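PDB 3HDX: SusD superfamily protein from Bacteroides thetaiotaomicron VPI-5482, which probably binds polysaccharide or glycan fragments at the outer membrane, as a member of the SusD family serving carbohydrate uptake. Local coordinates for residues R26-D31 and W75-A80. Numbering follows the deposited sequence. Where two conformers were deposited one is given.
Sequences RAALAD and WRRFYA
Arg77 gives the contact its polar link: its NE donates to the backbone O of Ala28 at 2.9 Å. The bond bends to 145° at the hydrogen and meets a lone pair of the carbonyl, whose oxygen lies at the edge of the guanidinium group, near its plane. CG sits between the backbone N and carbonyl carbon of Arg77 (chi1 63°), and from there the extended chain runs alongside Ala28, CG passing 3.7 Å from Ala28 CA. Asp31 adds a looser touch, its CB 4.0 Å from Arg77 CD. Beyond NE, Arg77 NH2 hydrogen-bonds to Val72 O, which with the NE bond helps to hold the guanidinium's orientation, and Phe78 CE2 covers part of one face. An alanine in place of Arg77 would probably leave Ala28 O without this donor and Val72 O without its guanidinium partner.

The apolar half is a CH-pi contact, Ala28 CB standing over a face of the Phe78 ring, 3.8 Å from its centroid. Leu29 CD1 reaches the same ring at CE1, 4.0 Å away, the two side chains crossing at about a right angle; Tyr124 of helix 104-129 also touches Leu29.

The C-terminal turn of helix 11-30 thus packs antiparallel (165°) on the first turn of helix 76-91, the axes of 26-30 and 76-80 approaching to 8.6 Å, a helix pair in which the small Ala28 lies against Arg77 and Phe78, within the alpha-helical, TPR-like scaffold of SusD proteins.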
loop_
_atom_site.group_PDB
_atom_site.type_symbol
_atom_site.label_atom_id
_atom_site.label_comp_id
_atom_site.label_asym_id
_atom_site.label_seq_id
_atom_site.Cartn_x
_atom_site.Cartn_y
_atom_site.Cartn_z
ATOM N N ARG A 26 9.446 -5.580 -1.898
ATOM C CA ARG A 26 8.563 -6.459 -1.101
ATOM C C ARG A 26 9.112 -6.549 0.331
ATOM O O ARG A 26 8.382 -6.355 1.286
ATOM C CB ARG A 26 8.477 -7.828 -1.741
ATOM C CG ARG A 26 7.597 -8.799 -0.998
ATOM C CD ARG A 26 7.571 -10.121 -1.676
ATOM N NE ARG A 26 8.873 -10.825 -1.598
ATOM C CZ ARG A 26 9.646 -11.222 -2.632
ATOM N NH1 ARG A 26 9.304 -11.069 -3.918
ATOM N NH2 ARG A 26 10.804 -11.838 -2.373
ATOM N N ALA A 27 10.430 -6.776 0.456
ATOM C CA ALA A 27 11.065 -6.882 1.767
ATOM C C ALA A 27 10.927 -5.615 2.610
ATOM O O ALA A 27 10.719 -5.700 3.833
ATOM C CB ALA A 27 12.530 -7.271 1.626
ATOM N N ALA A 28 10.979 -4.439 1.977
ATOM C CA ALA A 28 10.842 -3.175 2.716
ATOM C C ALA A 28 9.483 -3.061 3.406
ATOM O O ALA A 28 9.382 -2.607 4.525
ATOM C CB ALA A 28 11.062 -1.941 1.793
ATOM N N LEU A 29 8.446 -3.495 2.689
ATOM C CA LEU A 29 7.055 -3.452 3.187
ATOM C C LEU A 29 6.726 -4.620 4.100
ATOM O O LEU A 29 5.908 -4.493 4.999
ATOM C CB LEU A 29 6.041 -3.423 2.026
ATOM C CG LEU A 29 5.777 -2.041 1.437
ATOM C CD1 LEU A 29 7.011 -1.347 0.909
ATOM C CD2 LEU A 29 4.703 -2.129 0.381
ATOM N N ALA A 30 7.352 -5.762 3.857
ATOM C CA ALA A 30 7.016 -6.999 4.587
ATOM C C ALA A 30 7.822 -7.214 5.860
ATOM O O ALA A 30 7.315 -7.830 6.789
ATOM C CB ALA A 30 7.148 -8.241 3.673
ATOM N N ASP A 31 9.042 -6.698 5.921
ATOM C CA ASP A 31 9.893 -6.954 7.073
ATOM C C ASP A 31 9.222 -6.426 8.353
ATOM O O ASP A 31 8.687 -5.310 8.403
ATOM C CB ASP A 31 11.325 -6.432 6.852
ATOM C CG ASP A 31 12.176 -7.327 5.878
ATOM O OD1 ASP A 31 11.713 -8.368 5.326
ATOM O OD2 ASP A 31 13.346 -6.934 5.645
ATOM N N TRP A 75 15.096 2.879 8.590
ATOM C CA TRP A 75 14.734 2.966 7.176
ATOM C C TRP A 75 15.682 2.272 6.172
ATOM O O TRP A 75 15.508 2.410 4.984
ATOM C CB TRP A 75 14.453 4.436 6.764
ATOM C CG TRP A 75 15.612 5.368 6.952
ATOM C CD1 TRP A 75 16.968 5.111 6.774
ATOM C CD2 TRP A 75 15.523 6.739 7.332
ATOM N NE1 TRP A 75 17.696 6.244 7.028
ATOM C CE2 TRP A 75 16.843 7.259 7.349
ATOM C CE3 TRP A 75 14.455 7.597 7.654
ATOM C CZ2 TRP A 75 17.114 8.568 7.699
ATOM C CZ3 TRP A 75 14.726 8.903 7.981
ATOM C CH2 TRP A 75 16.049 9.370 8.035
ATOM N N ARG A 76 16.687 1.523 6.655
ATOM C CA ARG A 76 17.684 0.921 5.758
ATOM C C ARG A 76 17.068 0.131 4.590
ATOM O O ARG A 76 17.547 0.233 3.463
ATOM C CB ARG A 76 18.683 0.066 6.576
ATOM C CG ARG A 76 19.870 -0.450 5.813
ATOM C CD ARG A 76 20.858 -1.282 6.671
ATOM N NE ARG A 76 21.994 -1.712 5.855
ATOM C CZ ARG A 76 23.147 -1.051 5.764
ATOM N NH1 ARG A 76 23.344 0.059 6.463
ATOM N NH2 ARG A 76 24.114 -1.510 4.981
ATOM N N ARG A 77 16.054 -0.692 4.886
ATOM C CA ARG A 77 15.419 -1.512 3.877
ATOM C C ARG A 77 14.837 -0.725 2.695
ATOM O O ARG A 77 14.812 -1.222 1.577
ATOM C CB ARG A 77 14.369 -2.437 4.495
ATOM C CG ARG A 77 13.208 -1.710 5.153
ATOM C CD ARG A 77 12.390 -2.635 6.073
ATOM N NE ARG A 77 11.232 -1.964 6.669
ATOM C CZ ARG A 77 11.269 -1.160 7.743
ATOM N NH1 ARG A 77 12.438 -0.837 8.333
ATOM N NH2 ARG A 77 10.135 -0.650 8.251
ATOM N N PHE A 78 14.418 0.505 2.950
ATOM C CA PHE A 78 13.971 1.384 1.863
ATOM C C PHE A 78 15.138 1.864 1.007
ATOM O O PHE A 78 15.046 1.839 -0.207
ATOM C CB PHE A 78 13.104 2.519 2.402
ATOM C CG PHE A 78 11.792 2.023 2.914
ATOM C CD1 PHE A 78 10.729 1.853 2.009
ATOM C CD2 PHE A 78 11.625 1.617 4.222
ATOM C CE1 PHE A 78 9.504 1.350 2.446
ATOM C CE2 PHE A 78 10.398 1.091 4.633
ATOM C CZ PHE A 78 9.365 0.967 3.757
ATOM N N TYR A 79 16.225 2.296 1.636
ATOM C CA TYR A 79 17.432 2.687 0.890
ATOM C C TYR A 79 18.027 1.493 0.130
ATOM O O TYR A 79 18.625 1.687 -0.933
ATOM C CB TYR A 79 18.456 3.443 1.745
ATOM C CG TYR A 79 17.942 4.811 2.030
ATOM C CD1 TYR A 79 17.939 5.772 1.006
ATOM C CD2 TYR A 79 17.447 5.166 3.269
ATOM C CE1 TYR A 79 17.411 7.024 1.212
ATOM C CE2 TYR A 79 16.940 6.408 3.473
ATOM C CZ TYR A 79 16.931 7.346 2.447
ATOM O OH TYR A 79 16.361 8.560 2.694
ATOM N N ALA A 80 17.801 0.254 0.604
ATOM C CA ALA A 80 18.250 -0.909 -0.170
ATOM C C ALA A 80 17.559 -0.952 -1.542
ATOM O O ALA A 80 18.180 -1.293 -2.560
ATOM C CB ALA A 80 18.043 -2.227 0.600
#